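Local coordinates for protein methylocystis parvus OBBP MbnE (Methylocystis parvus OBBP, PDB 5ICQ) that probably binds methanobactin in the periplasm as the solute-binding component of the methanobactin transport machinery, at residues S312-N317 / F367-L372; R589-R592 / P596-G599; S502-N507 / E548-A553. All coordinates share one frame; numbering follows the deposited sequence.

Contact 1 of 3, residues S312-N317 / F367-L372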
loop_
_atom_site.group_PDB
_atom_site.type_symbol
_atom_site.label_atom_id
_atom_site.label_comp_id
_atom_site.label_asym_id
_atom_site.label_seq_id
_atom_site.Cartn_x
_atom_site.Cartn_y
_atom_site.Cartn_z
ATOM N N SER A 312 12.921 -7.443 14.363
ATOM C CA SER A 312 12.265 -6.235 13.862
ATOM C C SER A 312 13.092 -5.692 12.708
ATOM O O SER A 312 14.301 -5.505 12.851
ATOM C CB SER A 312 12.132 -5.166 14.949
ATOM O OG SER A 312 11.268 -5.590 15.986
ATOM N N LEU A 313 12.454 -5.463 11.562
ATOM C CA LEU A 313 13.157 -4.978 10.382
ATOM C C LEU A 313 12.552 -3.664 9.908
ATOM O O LEU A 313 11.347 -3.428 10.033
ATOM C CB LEU A 313 13.110 -6.002 9.242
ATOM C CG LEU A 313 13.572 -7.425 9.567
ATOM C CD1 LEU A 313 13.390 -8.322 8.343
ATOM C CD2 LEU A 313 15.019 -7.433 10.024
ATOM N N LYS A 314 13.400 -2.811 9.349
ATOM C CA LYS A 314 12.970 -1.521 8.831
ATOM C C LYS A 314 13.587 -1.310 7.461
ATOM O O LYS A 314 14.745 -1.677 7.234
ATOM C CB LYS A 314 13.398 -0.377 9.763
ATOM C CG LYS A 314 12.663 0.937 9.510
ATOM C CD LYS A 314 13.274 2.070 10.319
ATOM C CE LYS A 314 12.332 3.269 10.429
ATOM N NZ LYS A 314 11.105 3.148 9.581
ATOM N N ASN A 315 12.836 -0.708 6.547
ATOM C CA ASN A 315 13.449 -0.223 5.315
ATOM C C ASN A 315 12.999 1.224 5.109
ATOM O O ASN A 315 12.602 1.934 6.043
ATOM C CB ASN A 315 13.169 -1.166 4.124
ATOM C CG ASN A 315 11.704 -1.232 3.735
ATOM O OD1 ASN A 315 10.870 -0.490 4.259
ATOM N ND2 ASN A 315 11.384 -2.126 2.790
ATOM N N GLU A 316 13.089 1.699 3.873
ATOM C CA GLU A 316 12.808 3.092 3.569
ATOM C C GLU A 316 11.404 3.304 3.026
ATOM O O GLU A 316 11.098 4.398 2.548
ATOM C CB GLU A 316 13.852 3.628 2.594
ATOM C CG GLU A 316 15.257 3.573 3.185
ATOM C CD GLU A 316 16.337 3.833 2.163
ATOM O OE1 GLU A 316 16.370 4.947 1.600
ATOM O OE2 GLU A 316 17.156 2.921 1.922
ATOM N N ASN A 317 10.548 2.298 3.101
ATOM C CA ASN A 317 9.166 2.474 2.674
ATOM C C ASN A 317 8.455 3.450 3.608
ATOM O O ASN A 317 8.574 3.323 4.828
ATOM C CB ASN A 317 8.435 1.138 2.673
ATOM C CG ASN A 317 7.289 1.114 1.692
ATOM O OD1 ASN A 317 7.505 1.145 0.483
ATOM N ND2 ASN A 317 6.062 1.067 2.204
ATOM N N PHE A 367 3.398 10.645 4.340
ATOM C CA PHE A 367 4.479 9.808 3.817
ATOM C C PHE A 367 5.570 9.735 4.882
ATOM O O PHE A 367 6.718 10.116 4.666
ATOM C CB PHE A 367 5.000 10.361 2.487
ATOM C CG PHE A 367 3.932 10.493 1.454
ATOM C CD1 PHE A 367 3.616 9.425 0.624
ATOM C CD2 PHE A 367 3.197 11.665 1.349
ATOM C CE1 PHE A 367 2.605 9.536 -0.305
ATOM C CE2 PHE A 367 2.184 11.783 0.417
ATOM C CZ PHE A 367 1.886 10.715 -0.407
ATOM N N ASP A 368 5.199 9.224 6.056
ATOM C CA ASP A 368 6.026 9.394 7.243
ATOM C C ASP A 368 7.277 8.516 7.180
ATOM O O ASP A 368 7.304 7.475 6.516
ATOM C CB ASP A 368 5.210 9.067 8.502
ATOM C CG ASP A 368 5.724 9.778 9.733
ATOM O OD1 ASP A 368 6.614 10.633 9.596
ATOM O OD2 ASP A 368 5.224 9.494 10.841
ATOM N N GLU A 369 8.318 8.957 7.889
ATOM C CA GLU A 369 9.576 8.218 8.026
ATOM C C GLU A 369 10.181 7.885 6.664
ATOM O O GLU A 369 10.567 6.746 6.389
ATOM C CB GLU A 369 9.367 6.949 8.857
ATOM C CG GLU A 369 8.817 7.211 10.243
ATOM C CD GLU A 369 9.095 6.053 11.182
ATOM O OE1 GLU A 369 8.166 5.610 11.882
ATOM O OE2 GLU A 369 10.253 5.578 11.206
ATOM N N SER A 370 10.257 8.887 5.796
ATOM C CA SER A 370 10.785 8.637 4.463
ATOM C C SER A 370 11.237 9.953 3.861
ATOM O O SER A 370 10.981 11.034 4.402
ATOM C CB SER A 370 9.751 7.945 3.564
ATOM O OG SER A 370 8.969 8.872 2.833
ATOM N N GLU A 371 11.918 9.838 2.717
ATOM C CA GLU A 371 12.406 11.017 2.020
ATOM C C GLU A 371 11.269 11.875 1.485
ATOM O O GLU A 371 11.501 13.043 1.156
ATOM C CB GLU A 371 13.305 10.604 0.854
ATOM C CG GLU A 371 12.504 10.256 -0.379
ATOM C CD GLU A 371 13.300 9.532 -1.430
ATOM O OE1 GLU A 371 12.733 8.604 -2.045
ATOM O OE2 GLU A 371 14.479 9.887 -1.649
ATOM N N LEU A 372 10.062 11.313 1.353
ATOM C CA LEU A 372 8.920 12.054 0.830
ATOM C C LEU A 372 8.243 12.917 1.879
ATOM O O LEU A 372 7.377 13.723 1.525
ATOM C CB LEU A 372 7.881 11.093 0.243
ATOM C CG LEU A 372 8.366 10.187 -0.892
ATOM C CD1 LEU A 372 7.241 9.246 -1.311
ATOM C CD2 LEU A 372 8.840 11.016 -2.078
HETATM O O HOH W 1 10.395 4.060 6.786
HETATM O O HOH W 2 12.678 7.235 1.934
#

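Contact 2 of 3, residues R589-R592 / P596-G599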
loop_
_atom_site.group_PDB
_atom_site.type_symbol
_atom_site.label_atom_id
_atom_site.label_comp_id
_atom_site.label_asym_id
_atom_site.label_seq_id
_atom_site.Cartn_x
_atom_site.Cartn_y
_atom_site.Cartn_z
ATOM N N ARG A 589 21.231 -8.471 2.530
ATOM C CA ARG A 589 20.684 -7.171 2.174
ATOM C C ARG A 589 19.208 -7.325 1.820
ATOM O O ARG A 589 18.864 -8.060 0.891
ATOM C CB ARG A 589 21.469 -6.570 1.009
ATOM C CG ARG A 589 20.866 -5.306 0.469
ATOM C CD ARG A 589 21.797 -4.627 -0.498
ATOM N NE ARG A 589 21.152 -3.467 -1.117
ATOM C CZ ARG A 589 21.743 -2.617 -1.946
ATOM N NH1 ARG A 589 23.028 -2.789 -2.269
ATOM N NH2 ARG A 589 21.050 -1.600 -2.453
ATOM N N SER A 590 18.351 -6.624 2.548
ATOM C CA SER A 590 16.917 -6.626 2.314
ATOM C C SER A 590 16.522 -5.459 1.412
ATOM O O SER A 590 17.253 -4.468 1.307
ATOM C CB SER A 590 16.182 -6.554 3.651
ATOM O OG SER A 590 16.503 -7.697 4.434
ATOM N N PRO A 591 15.379 -5.548 0.727
ATOM C CA PRO A 591 15.007 -4.479 -0.213
ATOM C C PRO A 591 14.723 -3.169 0.502
ATOM O O PRO A 591 14.139 -3.153 1.588
ATOM C CB PRO A 591 13.744 -5.026 -0.893
ATOM C CG PRO A 591 13.206 -6.017 0.042
ATOM C CD PRO A 591 14.397 -6.643 0.719
ATOM N N ARG A 592 15.131 -2.060 -0.132
ATOM C CA ARG A 592 14.958 -0.739 0.474
ATOM C C ARG A 592 13.496 -0.302 0.534
ATOM O O ARG A 592 13.150 0.568 1.350
ATOM C CB ARG A 592 15.748 0.322 -0.304
ATOM C CG ARG A 592 17.256 0.154 -0.287
ATOM C CD ARG A 592 17.952 1.230 -1.118
ATOM N NE ARG A 592 17.726 2.580 -0.591
ATOM C CZ ARG A 592 18.165 3.702 -1.165
ATOM N NH1 ARG A 592 18.856 3.649 -2.297
ATOM N NH2 ARG A 592 17.916 4.881 -0.609
ATOM N N PRO A 596 4.533 -5.436 2.945
ATOM C CA PRO A 596 5.558 -5.992 3.838
ATOM C C PRO A 596 6.900 -6.107 3.134
ATOM O O PRO A 596 6.938 -6.093 1.903
ATOM C CB PRO A 596 5.017 -7.385 4.186
ATOM C CG PRO A 596 3.553 -7.319 3.900
ATOM C CD PRO A 596 3.399 -6.361 2.761
ATOM N N ILE A 597 7.982 -6.213 3.900
ATOM C CA ILE A 597 9.309 -6.213 3.288
ATOM C C ILE A 597 9.513 -7.453 2.418
ATOM O O ILE A 597 10.154 -7.383 1.362
ATOM C CB ILE A 597 10.389 -6.089 4.374
ATOM C CG1 ILE A 597 10.303 -4.708 5.037
ATOM C CG2 ILE A 597 11.777 -6.295 3.767
ATOM C CD1 ILE A 597 11.179 -4.555 6.283
ATOM N N PHE A 598 8.970 -8.597 2.829
ATOM C CA PHE A 598 9.064 -9.814 2.036
ATOM C C PHE A 598 7.686 -10.246 1.544
ATOM O O PHE A 598 6.678 -10.054 2.225
ATOM C CB PHE A 598 9.708 -10.942 2.848
ATOM C CG PHE A 598 11.025 -10.557 3.451
ATOM C CD1 PHE A 598 12.118 -10.297 2.638
ATOM C CD2 PHE A 598 11.161 -10.432 4.820
ATOM C CE1 PHE A 598 13.339 -9.921 3.184
ATOM C CE2 PHE A 598 12.375 -10.057 5.382
ATOM C CZ PHE A 598 13.463 -9.804 4.566
ATOM N N GLY A 599 7.652 -10.847 0.358
ATOM C CA GLY A 599 6.421 -11.370 -0.193
ATOM C C GLY A 599 5.891 -12.511 0.650
ATOM O O GLY A 599 6.599 -13.054 1.503
#

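Contact 3 of 3, residues S502-N507 / E548-A553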
loop_
_atom_site.group_PDB
_atom_site.type_symbol
_atom_site.label_atom_id
_atom_site.label_comp_id
_atom_site.label_asym_id
_atom_site.label_seq_id
_atom_site.Cartn_x
_atom_site.Cartn_y
_atom_site.Cartn_z
ATOM N N SER A 502 2.692 5.218 -0.059
ATOM C CA SER A 502 3.473 4.449 -1.008
ATOM C C SER A 502 4.756 5.213 -1.292
ATOM O O SER A 502 4.813 6.432 -1.120
ATOM C CB SER A 502 2.667 4.193 -2.291
ATOM O OG SER A 502 3.387 4.531 -3.453
ATOM N N ALA A 503 5.801 4.484 -1.692
ATOM C CA ALA A 503 7.055 5.130 -2.055
ATOM C C ALA A 503 6.974 5.865 -3.385
ATOM O O ALA A 503 7.896 6.617 -3.709
ATOM C CB ALA A 503 8.188 4.096 -2.111
ATOM N N SER A 504 5.919 5.660 -4.172
ATOM C CA SER A 504 5.767 6.345 -5.457
ATOM C C SER A 504 4.307 6.724 -5.635
ATOM O O SER A 504 3.599 6.146 -6.463
ATOM C CB SER A 504 6.257 5.461 -6.611
ATOM O OG SER A 504 6.411 6.228 -7.805
ATOM N N PRO A 505 3.821 7.708 -4.872
ATOM C CA PRO A 505 2.410 8.096 -4.984
ATOM C C PRO A 505 2.070 8.547 -6.394
ATOM O O PRO A 505 2.866 9.207 -7.069
ATOM C CB PRO A 505 2.267 9.238 -3.971
ATOM C CG PRO A 505 3.662 9.721 -3.717
ATOM C CD PRO A 505 4.545 8.520 -3.882
ATOM N N GLY A 506 0.889 8.157 -6.848
ATOM C CA GLY A 506 0.493 8.368 -8.235
ATOM C C GLY A 506 -0.979 8.627 -8.369
ATOM O O GLY A 506 -1.566 9.366 -7.564
ATOM N N ASN A 507 -1.594 8.022 -9.390
ATOM C CA ASN A 507 -2.979 8.334 -9.719
ATOM C C ASN A 507 -3.938 8.001 -8.579
ATOM O O ASN A 507 -5.018 8.596 -8.505
ATOM C CB ASN A 507 -3.394 7.596 -11.003
ATOM C CG ASN A 507 -2.693 8.137 -12.251
ATOM O OD1 ASN A 507 -2.480 9.342 -12.384
ATOM N ND2 ASN A 507 -2.342 7.244 -13.175
ATOM N N GLU A 548 14.258 14.087 -8.252
ATOM C CA GLU A 548 14.365 15.240 -7.364
ATOM C C GLU A 548 13.119 16.112 -7.439
ATOM O O GLU A 548 12.615 16.579 -6.406
ATOM C CB GLU A 548 15.617 16.047 -7.713
ATOM C CG GLU A 548 15.745 17.357 -6.960
ATOM C CD GLU A 548 17.102 18.017 -7.151
ATOM O OE1 GLU A 548 18.057 17.327 -7.575
ATOM O OE2 GLU A 548 17.209 19.229 -6.872
ATOM N N ASP A 549 12.603 16.344 -8.646
ATOM C CA ASP A 549 11.376 17.124 -8.770
ATOM C C ASP A 549 10.179 16.377 -8.199
ATOM O O ASP A 549 9.250 17.009 -7.686
ATOM C CB ASP A 549 11.129 17.489 -10.231
ATOM C CG ASP A 549 12.131 18.516 -10.746
ATOM O OD1 ASP A 549 12.942 19.008 -9.934
ATOM O OD2 ASP A 549 12.098 18.833 -11.954
ATOM N N PHE A 550 10.178 15.045 -8.293
ATOM C CA PHE A 550 9.104 14.255 -7.690
ATOM C C PHE A 550 9.104 14.391 -6.173
ATOM O O PHE A 550 8.056 14.632 -5.566
ATOM C CB PHE A 550 9.239 12.788 -8.091
ATOM C CG PHE A 550 8.133 11.903 -7.556
ATOM C CD1 PHE A 550 6.820 12.088 -7.965
ATOM C CD2 PHE A 550 8.416 10.880 -6.669
ATOM C CE1 PHE A 550 5.799 11.257 -7.493
ATOM C CE2 PHE A 550 7.405 10.042 -6.195
ATOM C CZ PHE A 550 6.094 10.245 -6.604
ATOM N N VAL A 551 10.271 14.244 -5.543
ATOM C CA VAL A 551 10.348 14.396 -4.091
ATOM C C VAL A 551 9.878 15.785 -3.677
ATOM O O VAL A 551 9.099 15.938 -2.726
ATOM C CB VAL A 551 11.778 14.101 -3.599
ATOM C CG1 VAL A 551 11.936 14.475 -2.132
ATOM C CG2 VAL A 551 12.099 12.629 -3.809
ATOM N N THR A 552 10.327 16.817 -4.401
ATOM C CA THR A 552 9.883 18.183 -4.136
ATOM C C THR A 552 8.362 18.279 -4.133
ATOM O O THR A 552 7.758 18.833 -3.202
ATOM C CB THR A 552 10.478 19.127 -5.193
ATOM O OG1 THR A 552 11.906 19.093 -5.102
ATOM C CG2 THR A 552 10.014 20.556 -4.973
ATOM N N ALA A 553 7.726 17.738 -5.174
ATOM C CA ALA A 553 6.278 17.859 -5.299
ATOM C C ALA A 553 5.550 17.094 -4.199
ATOM O O ALA A 553 4.525 17.563 -3.690
ATOM C CB ALA A 553 5.826 17.371 -6.680
#

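Contact 1 of 3, residues S312-N317 / F367-L372
The backbones of 312-317 and 367-372 come nearest at Glu-316 and Ser-370, whose CA atoms lie 6.0 Å apart, and no direct backbone-to-backbone hydrogen bond joins them. Each side is shaped by its own small turn: an Asx turn in which Asn-315 OD1 accepts from Asn-317 N (3.0 Å), and an ST turn in which Ser-370 OG accepts from Leu-372 N. In this solute-binding fold, 312-317 is the exit from strand 308-313, on the way from a three-stranded sheet to strand 322-326 of the large mixed sheet. The direct polar link is the salt bridge from Lys-314 NZ to Glu-369 OE2, 3.0 Å long. The two side chains cross at about a right angle, and the ammonium meets the oxygen from above the carboxylate plane, 56° out of it. The lysine chain runs extended to CE and then turns back at its last torsion (chi4 -8°), which swings NZ to OE2; CE lies close to the same oxygen. The second carboxylate oxygen, Glu-369 OE1, is held by His-572 NE2 and Ser-574 OG, so both oxygens have partners, which probably restrains the rotation of the group. Lys-314 NZ also bonds to Ser-574 O. The acid of Glu-316 pairs with Arg-592 outside the two segments, while Glu-316 O lies 3.9 Å from Ser-370 CB. Water carries the rest: one molecule accepts from Lys-314 NZ at 3.0 Å and sits 2.8 Å from Asn-317 O and 2.7 Å from Glu-369 O, and a second accepts from Glu-371 N at 2.8 Å while giving a weak bond to Glu-316 O.

Contact 2 of 3, residues R589-R592 / P596-G599
Pro-591 meets Ile-597 and Phe-598 where the long C-terminal loop between strands 584-585 and 606-607 folds back on itself, bringing 589-592 beside 596-599. The contact is a compact apolar cluster without a hydrogen bond between the two segments. Its aliphatic part is the pyrrolidine ring of Pro-591, whose CG and CD both lie against the Ile-597 methyl CG2, with CG 4.0 Å from it. Pro-591 CG comes to 3.6 Å from Ile-597 O, so the proline touches the backbone of its partner as well as the branch. The aromatic part is Phe-598. Its neighbour Ile-597 places CG2 over the centre of the ring, 3.9 Å above the plane, a CH-pi contact between adjacent residues; the methyl reaches this position because CG2 stands anti to the backbone N, with CG1 anti to the carbonyl carbon (chi1 -67°). Pro-591 CD approaches Phe-598 CE1 at 4.2 Å. The polar part is slight: Ser-590 OG lies at the ring edge, near its plane, 3.7 Å from Phe-598 CZ. Later in the same loop, Trp-605 meets Phe-598 edge-to-face; Tyr-55, from another loop, touches Pro-591. Leu-313, at the end of strand 308-313, packs against both Ile-597 and Phe-598, and Gln-576, which opens strand 576-581, accepts from Ile-597 N, which sets the folded loop against the end of the three-stranded sheet.

Contact 3 of 3, residues S502-N507 / E548-A553
Glu-548 O takes two bonds from Thr-552, one turn further along the helix that carries Phe-550 to the loop 502-507: the backbone N at 3.1 Å and the hydroxyl OG1 at 2.9 Å, which reach the oxygen from opposite faces of its plane. On the loop side, an ST turn bends the chain, with Ser-502 OG accepting from Ser-504 N (2.9 Å). The contact is one aromatic ring set against the residues at and just after this turn. Phe-550 leaves the helix with CG anti to the backbone N (chi1 -178°), which carries the ring straight out to the loop, and it presents its edge there. Phe-550 CZ, at the end of the ring, meets Pro-505 O at 3.4 Å and Pro-505 CD at 3.6 Å; Phe-550 CE1 lies 3.6 Å from the same oxygen. The Pro-505 carbonyl oxygen lies near the ring plane, so it faces the polarised C-H edge, an approach that is probably mildly favourable. Ser-504 C and Ala-503 O follow along the edge at longer range. An alanine in place of Phe-550 would probably open a gap beside the Pro-505 ring and take from this loop its sole side-chain contact with segment 548-553. Around the pair, His-41 stacks on the Phe-550 ring, Leu-541 of helix 532-543 packs against it, and Phe-367 and Leu-372 touch Pro-505, so the Phe-550 side chain, from helix 547-563, lies among helix 532-543, His-41 and the loop leading to helix 508-513.

Contact 1 joins the other two. Its centre is 12 Å from that of contact 2, and they touch through the salt bridge from Glu-316 OE2 to Arg-592 NE (2.6 Å), a probable hydrogen bond from Asn-315 ND2 to Pro-591 O (3.2 Å), and packing of Asn-315 CB on Arg-592 O (3.3 Å). Toward contact 3, whose centre is 14 Å away, the touches are packing: Glu-371 O lies 3.6 Å from Val-551 CG1, and Leu-372 CD1 touches Ala-503 O. Contacts 2 and 3 do not meet, their nearest atoms being about 7 Å apart. No ligand marks a pocket here, so any bearing on methanobactin binding stays open.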